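Local coordinates for protein putative archaeal ammonia monooxygenase subunit B (Candidatus Nitrosocaldus yellowstonii, PDB 4O65) that binds copper through its cupredoxin domain and is probably the B subunit of a membrane monooxygenase that oxidises ammonia, at residues A[74-82]-A[93-103]; A[119-128]-A[142-153]. All blocks are in the same frame, centred on the assembly; numbering follows the deposited sequence.

Interaction 1 of 2, residues A[74-82]-A[93-103]; sequences LNAWISLFT and FISRDPPGNVF
Ala76 and Phe103 form one antiparallel hydrogen-bonded pair, Ala76 N giving to Phe103 O at 2.9 Å and Phe103 N to Ala76 O at 2.8 Å. Val102 CA adds a CA-H...O contact to the same Ala76 O. The side-chain hydrogen bonds come from Arg96, whose chain is extended from CG to NE: NE (3.1 Å) and NH2 (3.0 Å) both donate to Ile78 O, side-on, with the oxygen only 2° out of the guanidinium plane. The Phe93 ring lies roughly parallel to that plane, tilted by some 20°, with Arg96 CZ 3.5 Å above the ring centre. The Phe103 ring is sandwiched: its CG sits between backbone N and carbonyl carbon (chi1 55°), which folds one face, toward its rim, over Ala76 O, while Pro98 CG lies on the opposite face. Apolar contacts add Ile78 CG2 at the ring edge, 4.0 Å from Phe103 CE2, and Ala76 CB near CE1. Trp77 and Val102 run side by side, CE3 to CG2 4.2 Å. A chain leaving strand 93-97 through a cis-proline turn passes from that strand's sheet to the edge of the sheet holding strand 74-81, a crossing between the two sheets of a cupredoxin beta sandwich.

Interaction 2 of 2, residues A[119-128]-A[142-153]; sequences ALEPGTYHAH and PGMSIVVEGEPT. With CU (copper (II) ion), chain B.
Val148 fills the apolar centre, its CG1 3.7 Å from Ala119 CB and its CG2 meeting the ring of Tyr125, obliquely, at CE2. Trp91 extends this core with an edge-to-face contact to Tyr125. Farther along the same face of the sheet, Ile146 CD1 packs on Ala127 CB, and Phe19 of strand 12-19 touches both residues.

The backbones of 123-128 and 144-149 pair antiparallel. Gly123 with Val148, Tyr125 with Ile146 and Ala127 with Met144 are hydrogen-bonded pairs, two bonds each; Thr124-Val147 and His126-Ser145 are the non-hydrogen-bonded pairs between them. On the other face Thr124 and Val147 lie side by side, OG1 3.7 Å from CG2.

Where the ladder ends, Tyr125 OH gives a 2.6 Å bond to Glu121 O, from 60° out of the carbonyl plane, and so ties its ring to the turn before its own strand. Leu120 O is gripped twice by Thr153: N arrives nearly along the carbonyl axis at 3.0 Å, whereas OG1, also bonded to Ala28 N, lies on an in-plane lone pair at 2.6 Å. The bent chain of Glu121 brings OE1 to Thr153 N in a weak bond.

At the far end, His126 ND1 (1.9 Å) and His128 NE2 (2.0 Å) bind copper(II) with a water. The His126 ring turns one face to Met144 N, its CG lying opposite the backbone N (chi1 -158°). Gly143 CA makes a CH-pi contact over the His128 face, 3.5 Å from its centroid, while His128 ND1 bonds to Gly141 O, a second-shell link that fixes the ring's rotation. This is a cupredoxin beta hairpin whose strand 123-133 supplies a His-x-His pair to copper, as in the B subunit of particulate methane monooxygenase.

Both interactions reach the same mixed sheet, in which strand 74-81 lies beside strand 123-133: Phe81 N probably donates to His128 O, and Thr82 OG1 probably bonds to His126 O. Their centres are nonetheless about 20 Å apart, on opposite sides of the chain's centre. Interaction 1 is mostly a meeting between sheets, with one bridge at the sheet's edge and an arginine side chain spanning the gap; its buried part is small. Interaction 2 is a ladder within the sheet, continued by a loop contact at one end, with a larger buried face and an exposed one. Copper belongs to interaction 2, though the side chain of Leu80 in interaction 1 is about 6 Å from that of His128.

Interaction 1 of 2, residues A[74-82]-A[93-103]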
loop_
_atom_site.group_PDB
_atom_site.type_symbol
_atom_site.label_atom_id
_atom_site.label_comp_id
_atom_site.label_asym_id
_atom_site.label_seq_id
_atom_site.Cartn_x
_atom_site.Cartn_y
_atom_site.Cartn_z
ATOM N N LEU A 74 -5.789 16.509 -13.922
ATOM C CA LEU A 74 -6.730 15.715 -13.118
ATOM C C LEU A 74 -6.269 15.602 -11.705
ATOM O O LEU A 74 -5.044 15.611 -11.432
ATOM C CB LEU A 74 -6.813 14.271 -13.674
ATOM C CG LEU A 74 -7.391 14.156 -15.084
ATOM C CD1 LEU A 74 -7.254 12.734 -15.607
ATOM C CD2 LEU A 74 -8.881 14.530 -15.093
ATOM N N ASN A 75 -7.232 15.414 -10.804
ATOM C CA ASN A 75 -6.938 15.112 -9.391
ATOM C C ASN A 75 -7.153 13.620 -9.146
ATOM O O ASN A 75 -8.082 13.051 -9.699
ATOM C CB ASN A 75 -7.862 15.874 -8.440
ATOM C CG ASN A 75 -7.568 17.338 -8.479
ATOM O OD1 ASN A 75 -6.438 17.703 -8.730
ATOM N ND2 ASN A 75 -8.592 18.173 -8.340
ATOM N N ALA A 76 -6.267 13.037 -8.356
ATOM C CA ALA A 76 -6.289 11.590 -8.133
ATOM C C ALA A 76 -5.738 11.185 -6.775
ATOM O O ALA A 76 -5.014 11.944 -6.112
ATOM C CB ALA A 76 -5.507 10.909 -9.254
ATOM N N TRP A 77 -6.081 9.953 -6.358
ATOM C CA TRP A 77 -5.420 9.317 -5.217
ATOM C C TRP A 77 -5.158 7.852 -5.555
ATOM O O TRP A 77 -5.754 7.290 -6.501
ATOM C CB TRP A 77 -6.258 9.450 -3.953
ATOM C CG TRP A 77 -7.656 8.878 -4.021
ATOM C CD1 TRP A 77 -8.108 7.649 -3.526
ATOM C CD2 TRP A 77 -8.837 9.548 -4.548
ATOM N NE1 TRP A 77 -9.460 7.509 -3.768
ATOM C CE2 TRP A 77 -9.950 8.629 -4.368
ATOM C CE3 TRP A 77 -9.062 10.773 -5.189
ATOM C CZ2 TRP A 77 -11.243 8.945 -4.804
ATOM C CZ3 TRP A 77 -10.371 11.075 -5.621
ATOM C CH2 TRP A 77 -11.425 10.176 -5.419
ATOM N N ILE A 78 -4.200 7.266 -4.830
ATOM C CA ILE A 78 -3.718 5.968 -5.159
ATOM C C ILE A 78 -3.816 5.027 -3.963
ATOM O O ILE A 78 -3.700 5.463 -2.823
ATOM C CB ILE A 78 -2.271 6.126 -5.657
ATOM C CG1 ILE A 78 -1.735 4.844 -6.241
ATOM C CG2 ILE A 78 -1.316 6.723 -4.586
ATOM C CD1 ILE A 78 -0.684 5.267 -7.276
ATOM N N SER A 79 -4.082 3.750 -4.218
ATOM C CA SER A 79 -4.189 2.808 -3.141
ATOM C C SER A 79 -3.788 1.449 -3.683
ATOM O O SER A 79 -3.405 1.359 -4.844
ATOM C CB SER A 79 -5.597 2.793 -2.561
ATOM O OG SER A 79 -6.571 2.487 -3.548
ATOM N N LEU A 80 -3.896 0.425 -2.835
ATOM C CA LEU A 80 -3.596 -0.957 -3.272
ATOM C C LEU A 80 -4.892 -1.727 -3.211
ATOM O O LEU A 80 -5.591 -1.780 -2.135
ATOM C CB LEU A 80 -2.519 -1.579 -2.383
ATOM C CG LEU A 80 -2.015 -2.942 -2.866
ATOM C CD1 LEU A 80 -1.025 -2.745 -3.994
ATOM C CD2 LEU A 80 -1.412 -3.708 -1.700
ATOM N N PHE A 81 -5.241 -2.335 -4.333
ATOM C CA PHE A 81 -6.419 -3.206 -4.423
ATOM C C PHE A 81 -6.005 -4.642 -4.197
ATOM O O PHE A 81 -5.118 -5.121 -4.878
ATOM C CB PHE A 81 -7.071 -3.064 -5.811
ATOM C CG PHE A 81 -8.217 -4.026 -6.050
ATOM C CD1 PHE A 81 -9.383 -3.954 -5.279
ATOM C CD2 PHE A 81 -8.093 -5.006 -7.008
ATOM C CE1 PHE A 81 -10.433 -4.847 -5.513
ATOM C CE2 PHE A 81 -9.141 -5.902 -7.266
ATOM C CZ PHE A 81 -10.301 -5.801 -6.528
ATOM N N THR A 82 -6.716 -5.307 -3.248
ATOM C CA THR A 82 -6.476 -6.650 -2.655
ATOM C C THR A 82 -5.072 -7.153 -2.413
ATOM O O THR A 82 -4.240 -6.387 -1.894
ATOM C CB THR A 82 -7.600 -7.769 -2.872
ATOM O OG1 THR A 82 -7.382 -8.569 -4.062
ATOM C CG2 THR A 82 -8.873 -7.188 -2.914
ATOM N N PHE A 93 -0.954 1.308 4.863
ATOM C CA PHE A 93 0.028 2.219 4.274
ATOM C C PHE A 93 1.107 2.641 5.264
ATOM O O PHE A 93 0.853 2.873 6.463
ATOM C CB PHE A 93 -0.582 3.442 3.541
ATOM C CG PHE A 93 -0.901 3.152 2.092
ATOM C CD1 PHE A 93 0.091 3.272 1.110
ATOM C CD2 PHE A 93 -2.159 2.653 1.722
ATOM C CE1 PHE A 93 -0.175 2.980 -0.219
ATOM C CE2 PHE A 93 -2.433 2.354 0.388
ATOM C CZ PHE A 93 -1.438 2.510 -0.579
ATOM N N ILE A 94 2.324 2.680 4.752
ATOM C CA ILE A 94 3.440 3.245 5.461
ATOM C C ILE A 94 3.707 4.624 4.844
ATOM O O ILE A 94 3.929 5.595 5.582
ATOM C CB ILE A 94 4.707 2.368 5.369
ATOM C CG1 ILE A 94 4.486 1.059 6.140
ATOM C CG2 ILE A 94 5.963 3.161 5.836
ATOM C CD1 ILE A 94 5.511 -0.022 5.805
ATOM N N SER A 95 3.730 4.703 3.504
ATOM C CA SER A 95 4.009 5.933 2.845
ATOM C C SER A 95 3.539 5.884 1.388
ATOM O O SER A 95 3.278 4.822 0.809
ATOM C CB SER A 95 5.506 6.303 2.922
ATOM O OG SER A 95 6.313 5.391 2.173
ATOM N N ARG A 96 3.356 7.075 0.838
ATOM C CA ARG A 96 2.938 7.222 -0.575
ATOM C C ARG A 96 3.718 8.353 -1.181
ATOM O O ARG A 96 3.984 9.387 -0.510
ATOM C CB ARG A 96 1.477 7.638 -0.703
ATOM C CG ARG A 96 0.430 6.595 -0.417
ATOM C CD ARG A 96 -0.869 7.387 -0.270
ATOM N NE ARG A 96 -2.049 6.560 -0.496
ATOM C CZ ARG A 96 -2.738 5.974 0.482
ATOM N NH1 ARG A 96 -2.353 6.132 1.756
ATOM N NH2 ARG A 96 -3.812 5.245 0.193
ATOM N N ASP A 97 4.072 8.201 -2.465
ATOM C CA ASP A 97 4.587 9.330 -3.240
ATOM C C ASP A 97 3.839 9.263 -4.561
ATOM O O ASP A 97 3.768 8.179 -5.136
ATOM C CB ASP A 97 6.077 9.130 -3.476
ATOM C CG ASP A 97 6.731 10.317 -4.156
ATOM O OD1 ASP A 97 6.369 11.479 -3.887
ATOM O OD2 ASP A 97 7.616 10.068 -4.986
ATOM N N PRO A 98 3.225 10.372 -5.011
ATOM C CA PRO A 98 3.112 11.711 -4.346
ATOM C C PRO A 98 2.512 11.596 -2.927
ATOM O O PRO A 98 1.724 10.695 -2.671
ATOM C CB PRO A 98 2.079 12.425 -5.221
ATOM C CG PRO A 98 2.259 11.818 -6.575
ATOM C CD PRO A 98 2.471 10.343 -6.274
ATOM N N PRO A 99 2.867 12.520 -2.016
ATOM C CA PRO A 99 2.410 12.435 -0.609
ATOM C C PRO A 99 0.995 12.940 -0.256
ATOM O O PRO A 99 0.458 12.539 0.778
ATOM C CB PRO A 99 3.463 13.285 0.133
ATOM C CG PRO A 99 3.881 14.297 -0.868
ATOM C CD PRO A 99 3.910 13.556 -2.192
ATOM N N GLY A 100 0.394 13.842 -1.023
ATOM C CA GLY A 100 -0.921 14.368 -0.546
ATOM C C GLY A 100 -2.032 13.297 -0.576
ATOM O O GLY A 100 -1.883 12.309 -1.281
ATOM N N ASN A 101 -3.122 13.489 0.183
ATOM C CA ASN A 101 -4.335 12.651 0.091
ATOM C C ASN A 101 -4.888 12.612 -1.342
ATOM O O ASN A 101 -5.408 11.590 -1.790
ATOM C CB ASN A 101 -5.448 13.195 0.997
ATOM C CG ASN A 101 -5.100 13.126 2.476
ATOM O OD1 ASN A 101 -4.719 14.131 3.081
ATOM N ND2 ASN A 101 -5.242 11.945 3.066
ATOM N N VAL A 102 -4.816 13.754 -2.012
ATOM C CA VAL A 102 -5.123 13.878 -3.451
ATOM C C VAL A 102 -3.936 14.609 -4.095
ATOM O O VAL A 102 -3.319 15.514 -3.477
ATOM C CB VAL A 102 -6.427 14.670 -3.612
ATOM C CG1 VAL A 102 -6.747 14.945 -5.043
ATOM C CG2 VAL A 102 -7.590 13.947 -2.929
ATOM N N PHE A 103 -3.573 14.237 -5.318
ATOM C CA PHE A 103 -2.511 14.967 -6.026
ATOM C C PHE A 103 -2.921 15.274 -7.455
ATOM O O PHE A 103 -3.935 14.728 -7.960
ATOM C CB PHE A 103 -1.202 14.191 -5.985
ATOM C CG PHE A 103 -1.334 12.786 -6.516
ATOM C CD1 PHE A 103 -1.191 12.545 -7.895
ATOM C CD2 PHE A 103 -1.615 11.723 -5.660
ATOM C CE1 PHE A 103 -1.349 11.258 -8.407
ATOM C CE2 PHE A 103 -1.775 10.411 -6.181
ATOM C CZ PHE A 103 -1.603 10.201 -7.560
#

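Interaction 2 of 2, residues A[119-128]-A[142-153]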
loop_
_atom_site.group_PDB
_atom_site.type_symbol
_atom_site.label_atom_id
_atom_site.label_comp_id
_atom_site.label_asym_id
_atom_site.label_seq_id
_atom_site.Cartn_x
_atom_site.Cartn_y
_atom_site.Cartn_z
ATOM N N ALA A 119 2.188 -5.656 5.305
ATOM C CA ALA A 119 1.202 -6.751 5.319
ATOM C C ALA A 119 0.782 -7.022 6.753
ATOM O O ALA A 119 1.640 -7.301 7.627
ATOM C CB ALA A 119 1.840 -8.017 4.747
ATOM N N LEU A 120 -0.530 -7.009 7.008
ATOM C CA LEU A 120 -1.026 -7.254 8.399
ATOM C C LEU A 120 -1.520 -8.677 8.657
ATOM O O LEU A 120 -1.397 -9.219 9.800
ATOM C CB LEU A 120 -2.150 -6.258 8.729
ATOM C CG LEU A 120 -1.837 -4.780 8.634
ATOM C CD1 LEU A 120 -3.079 -3.947 8.976
ATOM C CD2 LEU A 120 -0.691 -4.417 9.581
ATOM N N GLU A 121 -2.066 -9.332 7.628
ATOM C CA GLU A 121 -2.739 -10.612 7.864
ATOM C C GLU A 121 -2.324 -11.630 6.837
ATOM O O GLU A 121 -2.073 -11.264 5.635
ATOM C CB GLU A 121 -4.291 -10.408 7.860
ATOM C CG GLU A 121 -4.748 -9.198 8.665
ATOM C CD GLU A 121 -4.503 -9.344 10.172
ATOM O OE1 GLU A 121 -4.292 -10.481 10.628
ATOM O OE2 GLU A 121 -4.535 -8.320 10.896
ATOM N N PRO A 122 -2.212 -12.894 7.261
ATOM C CA PRO A 122 -1.737 -13.928 6.372
ATOM C C PRO A 122 -2.760 -14.202 5.245
ATOM O O PRO A 122 -3.971 -13.967 5.429
ATOM C CB PRO A 122 -1.564 -15.146 7.299
ATOM C CG PRO A 122 -2.630 -14.965 8.281
ATOM C CD PRO A 122 -2.578 -13.468 8.581
ATOM N N GLY A 123 -2.244 -14.622 4.099
ATOM C CA GLY A 123 -3.100 -14.966 2.988
ATOM C C GLY A 123 -2.354 -14.860 1.675
ATOM O O GLY A 123 -1.184 -14.478 1.628
ATOM N N THR A 124 -3.067 -15.199 0.612
ATOM C CA THR A 124 -2.513 -15.120 -0.742
ATOM C C THR A 124 -3.325 -14.056 -1.422
ATOM O O THR A 124 -4.554 -14.132 -1.459
ATOM C CB THR A 124 -2.606 -16.470 -1.476
ATOM O OG1 THR A 124 -1.616 -17.348 -0.948
ATOM C CG2 THR A 124 -2.331 -16.265 -2.978
ATOM N N TYR A 125 -2.652 -13.009 -1.903
ATOM C CA TYR A 125 -3.346 -11.802 -2.385
ATOM C C TYR A 125 -2.995 -11.572 -3.847
ATOM O O TYR A 125 -1.845 -11.725 -4.236
ATOM C CB TYR A 125 -2.918 -10.539 -1.583
ATOM C CG TYR A 125 -3.199 -10.630 -0.098
ATOM C CD1 TYR A 125 -4.449 -10.229 0.406
ATOM C CD2 TYR A 125 -2.229 -11.105 0.799
ATOM C CE1 TYR A 125 -4.735 -10.310 1.763
ATOM C CE2 TYR A 125 -2.531 -11.214 2.156
ATOM C CZ TYR A 125 -3.762 -10.804 2.625
ATOM O OH TYR A 125 -4.086 -10.901 3.962
ATOM N N HIS A 126 -3.971 -11.210 -4.667
ATOM C CA HIS A 126 -3.638 -10.781 -6.007
ATOM C C HIS A 126 -3.746 -9.272 -5.942
ATOM O O HIS A 126 -4.826 -8.707 -5.799
ATOM C CB HIS A 126 -4.607 -11.377 -7.038
ATOM C CG HIS A 126 -4.023 -11.412 -8.437
ATOM N ND1 HIS A 126 -4.486 -10.624 -9.469
ATOM C CD2 HIS A 126 -2.932 -12.147 -8.959
ATOM C CE1 HIS A 126 -3.738 -10.880 -10.583
ATOM N NE2 HIS A 126 -2.784 -11.787 -10.256
ATOM N N ALA A 127 -2.611 -8.594 -5.896
ATOM C CA ALA A 127 -2.583 -7.164 -5.588
ATOM C C ALA A 127 -2.362 -6.343 -6.843
ATOM O O ALA A 127 -1.569 -6.754 -7.719
ATOM C CB ALA A 127 -1.402 -6.901 -4.647
ATOM N N HIS A 128 -2.992 -5.160 -6.871
ATOM C CA HIS A 128 -2.909 -4.240 -8.017
ATOM C C HIS A 128 -2.766 -2.864 -7.493
ATOM O O HIS A 128 -3.432 -2.464 -6.507
ATOM C CB HIS A 128 -4.227 -4.203 -8.796
ATOM C CG HIS A 128 -4.669 -5.533 -9.365
ATOM N ND1 HIS A 128 -4.730 -5.772 -10.718
ATOM C CD2 HIS A 128 -5.223 -6.680 -8.731
ATOM C CE1 HIS A 128 -5.228 -7.037 -10.930
ATOM N NE2 HIS A 128 -5.537 -7.575 -9.720
ATOM N N PRO A 142 -1.716 -4.088 -13.585
ATOM C CA PRO A 142 -1.597 -5.534 -13.720
ATOM C C PRO A 142 -1.493 -6.157 -12.318
ATOM O O PRO A 142 -0.929 -5.575 -11.408
ATOM C CB PRO A 142 -0.200 -5.701 -14.398
ATOM C CG PRO A 142 0.058 -4.441 -15.086
ATOM C CD PRO A 142 -0.672 -3.352 -14.321
ATOM N N GLY A 143 -2.082 -7.305 -12.110
ATOM C CA GLY A 143 -1.967 -7.835 -10.725
ATOM C C GLY A 143 -0.646 -8.555 -10.505
ATOM O O GLY A 143 0.080 -8.835 -11.462
ATOM N N MET A 144 -0.329 -8.854 -9.244
ATOM C CA MET A 144 0.720 -9.829 -8.965
ATOM C C MET A 144 0.341 -10.588 -7.702
ATOM O O MET A 144 -0.220 -10.000 -6.768
ATOM C CB MET A 144 2.007 -9.060 -8.753
ATOM C CG MET A 144 2.914 -9.780 -7.837
ATOM S SD MET A 144 3.923 -10.525 -9.086
ATOM C CE MET A 144 5.261 -9.434 -8.702
ATOM N N SER A 145 0.559 -11.901 -7.712
ATOM C CA SER A 145 0.254 -12.727 -6.553
ATOM C C SER A 145 1.311 -12.557 -5.448
ATOM O O SER A 145 2.496 -12.634 -5.717
ATOM C CB SER A 145 0.071 -14.193 -6.982
ATOM O OG SER A 145 -0.279 -14.955 -5.843
ATOM N N ILE A 146 0.865 -12.221 -4.228
ATOM C CA ILE A 146 1.785 -12.061 -3.093
ATOM C C ILE A 146 1.295 -12.970 -1.975
ATOM O O ILE A 146 0.126 -12.875 -1.556
ATOM C CB ILE A 146 1.811 -10.595 -2.608
ATOM C CG1 ILE A 146 2.257 -9.683 -3.786
ATOM C CG2 ILE A 146 2.725 -10.466 -1.369
ATOM C CD1 ILE A 146 2.210 -8.199 -3.452
ATOM N N VAL A 147 2.184 -13.797 -1.471
ATOM C CA VAL A 147 1.819 -14.706 -0.336
ATOM C C VAL A 147 2.363 -14.086 0.952
ATOM O O VAL A 147 3.556 -13.803 1.036
ATOM C CB VAL A 147 2.418 -16.105 -0.525
ATOM C CG1 VAL A 147 2.010 -17.041 0.621
ATOM C CG2 VAL A 147 1.942 -16.696 -1.855
ATOM N N VAL A 148 1.495 -13.944 1.939
ATOM C CA VAL A 148 1.907 -13.426 3.264
ATOM C C VAL A 148 1.741 -14.561 4.276
ATOM O O VAL A 148 0.647 -15.141 4.405
ATOM C CB VAL A 148 1.073 -12.221 3.697
ATOM C CG1 VAL A 148 1.596 -11.689 5.054
ATOM C CG2 VAL A 148 1.089 -11.089 2.616
ATOM N N GLU A 149 2.815 -14.867 4.992
ATOM C CA GLU A 149 2.745 -15.906 6.039
ATOM C C GLU A 149 2.872 -15.298 7.416
ATOM O O GLU A 149 3.362 -14.183 7.591
ATOM C CB GLU A 149 3.869 -16.913 5.853
ATOM C CG GLU A 149 3.839 -17.555 4.489
ATOM C CD GLU A 149 4.925 -18.590 4.358
ATOM O OE1 GLU A 149 6.121 -18.234 4.271
ATOM O OE2 GLU A 149 4.577 -19.772 4.353
ATOM N N GLY A 150 2.458 -16.050 8.419
ATOM C CA GLY A 150 2.712 -15.587 9.788
ATOM C C GLY A 150 1.482 -15.249 10.585
ATOM O O GLY A 150 0.343 -15.292 10.079
ATOM N N GLU A 151 1.695 -14.908 11.852
ATOM C CA GLU A 151 0.533 -14.745 12.732
ATOM C C GLU A 151 -0.242 -13.490 12.374
ATOM O O GLU A 151 0.327 -12.468 11.890
ATOM C CB GLU A 151 0.935 -14.794 14.204
ATOM C CG GLU A 151 1.717 -13.596 14.640
ATOM C CD GLU A 151 2.276 -13.758 16.054
ATOM O OE1 GLU A 151 2.245 -14.873 16.624
ATOM O OE2 GLU A 151 2.752 -12.751 16.586
ATOM N N PRO A 152 -1.563 -13.533 12.584
ATOM C CA PRO A 152 -2.393 -12.355 12.335
ATOM C C PRO A 152 -1.944 -11.185 13.192
ATOM O O PRO A 152 -1.582 -11.380 14.351
ATOM C CB PRO A 152 -3.812 -12.825 12.772
ATOM C CG PRO A 152 -3.748 -14.287 12.565
ATOM C CD PRO A 152 -2.360 -14.717 12.990
ATOM N N THR A 153 -1.979 -9.975 12.664
ATOM C CA THR A 153 -1.605 -8.786 13.422
ATOM C C THR A 153 -2.887 -8.280 14.124
ATOM O O THR A 153 -3.926 -8.009 13.474
ATOM C CB THR A 153 -1.021 -7.690 12.521
ATOM O OG1 THR A 153 0.036 -8.277 11.759
ATOM C CG2 THR A 153 -0.472 -6.493 13.328
HETATM CU CU CU B . -5.973 -9.474 -9.320
HETATM O O HOH W 1 -8.000 -9.564 -8.842
#